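Local coordinates for FMN-binding domain-containing protein (Clostridium perfringens, PDB 3O6U) that is of unknown function but probably binds FMN, at residues D6-T11 with K22-V27. Numbering follows the deposited sequence.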
loop_
_atom_site.group_PDB
_atom_site.type_symbol
_atom_site.label_atom_id
_atom_site.label_comp_id
_atom_site.label_asym_id
_atom_site.label_seq_id
_atom_site.Cartn_x
_atom_site.Cartn_y
_atom_site.Cartn_z
ATOM N N ASP A 6 -14.248 2.678 6.044
ATOM C CA ASP A 6 -13.282 2.006 5.185
ATOM C C ASP A 6 -12.852 2.986 4.099
ATOM O O ASP A 6 -13.683 3.667 3.515
ATOM C CB ASP A 6 -13.881 0.750 4.534
ATOM C CG ASP A 6 -14.172 -0.353 5.545
ATOM O OD1 ASP A 6 -15.351 -0.693 5.766
ATOM O OD2 ASP A 6 -13.219 -0.887 6.136
ATOM N N TYR A 7 -11.548 3.074 3.854
ATOM C CA TYR A 7 -11.042 3.946 2.801
ATOM C C TYR A 7 -10.062 3.164 1.937
ATOM O O TYR A 7 -9.261 2.369 2.416
ATOM C CB TYR A 7 -10.392 5.211 3.384
ATOM C CG TYR A 7 -11.254 5.891 4.415
ATOM C CD1 TYR A 7 -12.088 6.948 4.087
ATOM C CD2 TYR A 7 -11.256 5.439 5.721
ATOM C CE1 TYR A 7 -12.894 7.539 5.051
ATOM C CE2 TYR A 7 -12.049 6.011 6.679
ATOM C CZ TYR A 7 -12.871 7.057 6.349
ATOM O OH TYR A 7 -13.666 7.603 7.330
ATOM N N THR A 8 -10.178 3.395 0.640
ATOM C CA THR A 8 -9.371 2.729 -0.348
ATOM C C THR A 8 -8.789 3.734 -1.320
ATOM O O THR A 8 -9.479 4.631 -1.816
ATOM C CB THR A 8 -10.229 1.724 -1.160
ATOM O OG1 THR A 8 -10.553 0.601 -0.333
ATOM C CG2 THR A 8 -9.486 1.242 -2.431
ATOM N N VAL A 9 -7.502 3.593 -1.577
ATOM C CA VAL A 9 -6.860 4.430 -2.558
ATOM C C VAL A 9 -6.099 3.495 -3.504
ATOM O O VAL A 9 -5.670 2.414 -3.112
ATOM C CB VAL A 9 -5.938 5.458 -1.886
ATOM C CG1 VAL A 9 -4.664 4.818 -1.423
ATOM C CG2 VAL A 9 -5.676 6.561 -2.814
ATOM N N GLU A 10 -5.948 3.925 -4.751
ATOM C CA GLU A 10 -5.294 3.140 -5.780
ATOM C C GLU A 10 -4.537 4.021 -6.758
ATOM O O GLU A 10 -4.965 5.138 -7.021
ATOM C CB GLU A 10 -6.357 2.368 -6.544
ATOM C CG GLU A 10 -5.843 1.678 -7.772
ATOM C CD GLU A 10 -6.888 0.776 -8.380
ATOM O OE1 GLU A 10 -7.514 0.018 -7.606
ATOM O OE2 GLU A 10 -7.081 0.821 -9.617
ATOM N N THR A 11 -3.415 3.527 -7.288
ATOM C CA THR A 11 -2.640 4.276 -8.282
ATOM C C THR A 11 -3.483 4.457 -9.546
ATOM O O THR A 11 -4.140 3.525 -9.991
ATOM C CB THR A 11 -1.321 3.560 -8.647
ATOM O OG1 THR A 11 -1.582 2.197 -8.999
ATOM C CG2 THR A 11 -0.354 3.598 -7.478
ATOM N N LYS A 22 -2.755 -0.766 -4.498
ATOM C CA LYS A 22 -3.960 -0.495 -3.759
ATOM C C LYS A 22 -3.709 -0.506 -2.259
ATOM O O LYS A 22 -3.025 -1.394 -1.752
ATOM C CB LYS A 22 -4.953 -1.617 -4.101
ATOM C CG LYS A 22 -6.392 -1.220 -4.082
ATOM C CD LYS A 22 -7.279 -2.430 -4.212
ATOM C CE LYS A 22 -8.692 -2.091 -3.778
ATOM N NZ LYS A 22 -9.714 -2.799 -4.595
ATOM N N LEU A 23 -4.232 0.493 -1.564
ATOM C CA LEU A 23 -4.145 0.510 -0.119
ATOM C C LEU A 23 -5.539 0.675 0.480
ATOM O O LEU A 23 -6.261 1.622 0.142
ATOM C CB LEU A 23 -3.258 1.651 0.386
ATOM C CG LEU A 23 -3.246 1.891 1.905
ATOM C CD1 LEU A 23 -2.825 0.621 2.650
ATOM C CD2 LEU A 23 -2.299 3.051 2.224
ATOM N N SER A 24 -5.932 -0.272 1.333
ATOM C CA SER A 24 -7.194 -0.143 2.039
ATOM C C SER A 24 -6.929 -0.054 3.527
ATOM O O SER A 24 -5.993 -0.672 4.042
ATOM C CB SER A 24 -8.130 -1.333 1.812
ATOM O OG SER A 24 -8.868 -1.147 0.630
ATOM N N ILE A 25 -7.740 0.748 4.206
ATOM C CA ILE A 25 -7.644 0.810 5.642
ATOM C C ILE A 25 -9.030 0.799 6.275
ATOM O O ILE A 25 -10.054 1.040 5.621
ATOM C CB ILE A 25 -6.853 2.068 6.175
ATOM C CG1 ILE A 25 -7.507 3.377 5.717
ATOM C CG2 ILE A 25 -5.394 1.982 5.740
ATOM C CD1 ILE A 25 -7.023 4.582 6.519
ATOM N N LYS A 26 -9.054 0.422 7.542
ATOM C CA LYS A 26 -10.292 0.482 8.290
ATOM C C LYS A 26 -9.925 1.336 9.520
ATOM O O LYS A 26 -8.870 1.169 10.141
ATOM C CB LYS A 26 -10.815 -0.916 8.674
ATOM C CG LYS A 26 -12.144 -0.911 9.439
ATOM C CD LYS A 26 -12.620 -2.335 9.804
ATOM C CE LYS A 26 -13.054 -3.139 8.583
ATOM N NZ LYS A 26 -14.276 -2.586 7.929
ATOM N N VAL A 27 -10.788 2.297 9.814
ATOM C CA VAL A 27 -10.576 3.193 10.938
ATOM C C VAL A 27 -11.724 2.974 11.913
ATOM O O VAL A 27 -12.895 3.069 11.544
ATOM C CB VAL A 27 -10.557 4.690 10.476
ATOM C CG1 VAL A 27 -10.305 5.591 11.679
ATOM C CG2 VAL A 27 -9.488 4.924 9.377
#
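T8 and S24 face each other at the middle of an antiparallel pair of strands, 6-11 and 22-27, the two arms of a beta hairpin. Theirs is a non-hydrogen-bonded pair, where the backbones run close, and small hydroxyl side chains suit it: T8 OG1 and S24 OG hydrogen-bond at 2.6 Å. Both oxygens stand anti to their own carbonyl carbons (chi1 -72° in T8), which turns them toward one another across the strands. The threonine's methyl group points along the strand toward K22, whose long chain crosses it obliquely, CE 3.7 Å from T8 CG2, while K22 CG comes near E10 OE1.

On this same face D6 and K26 lie side by side. The lysine leaves its backbone extended, then bends at chi3 (-69°) and chi4 (-66°), curling its chain around the short carboxylate. K26 NZ thus makes a salt bridge to D6, 2.7 Å from OD2 on its syn lone pair, with a weak second bond to OD1.

The other face is apolar. V9 CG1 rests 3.9 Å from L23 CB, branched valine against the root of the longer leucine. Y7 brings its broad ring obliquely up to I25 and V27: CB meets I25 CG1, while CE2 reaches V27 CG2 at 3.9 Å. Its hydroxyl extends beyond this apolar patch to the carbonyl oxygen of K3.

Paired backbone bonds link Y7 with I25 and V9 with L23, the latter nearly straight. The hairpin forms the centre of a mixed sheet, flanked by strand 117-119 beside 6-11 and strand 32-41 beside 22-27, while helix 92-111 packs across the apolar face, its V105 against Y7 and L23, L101 against V9 and F98 against L23.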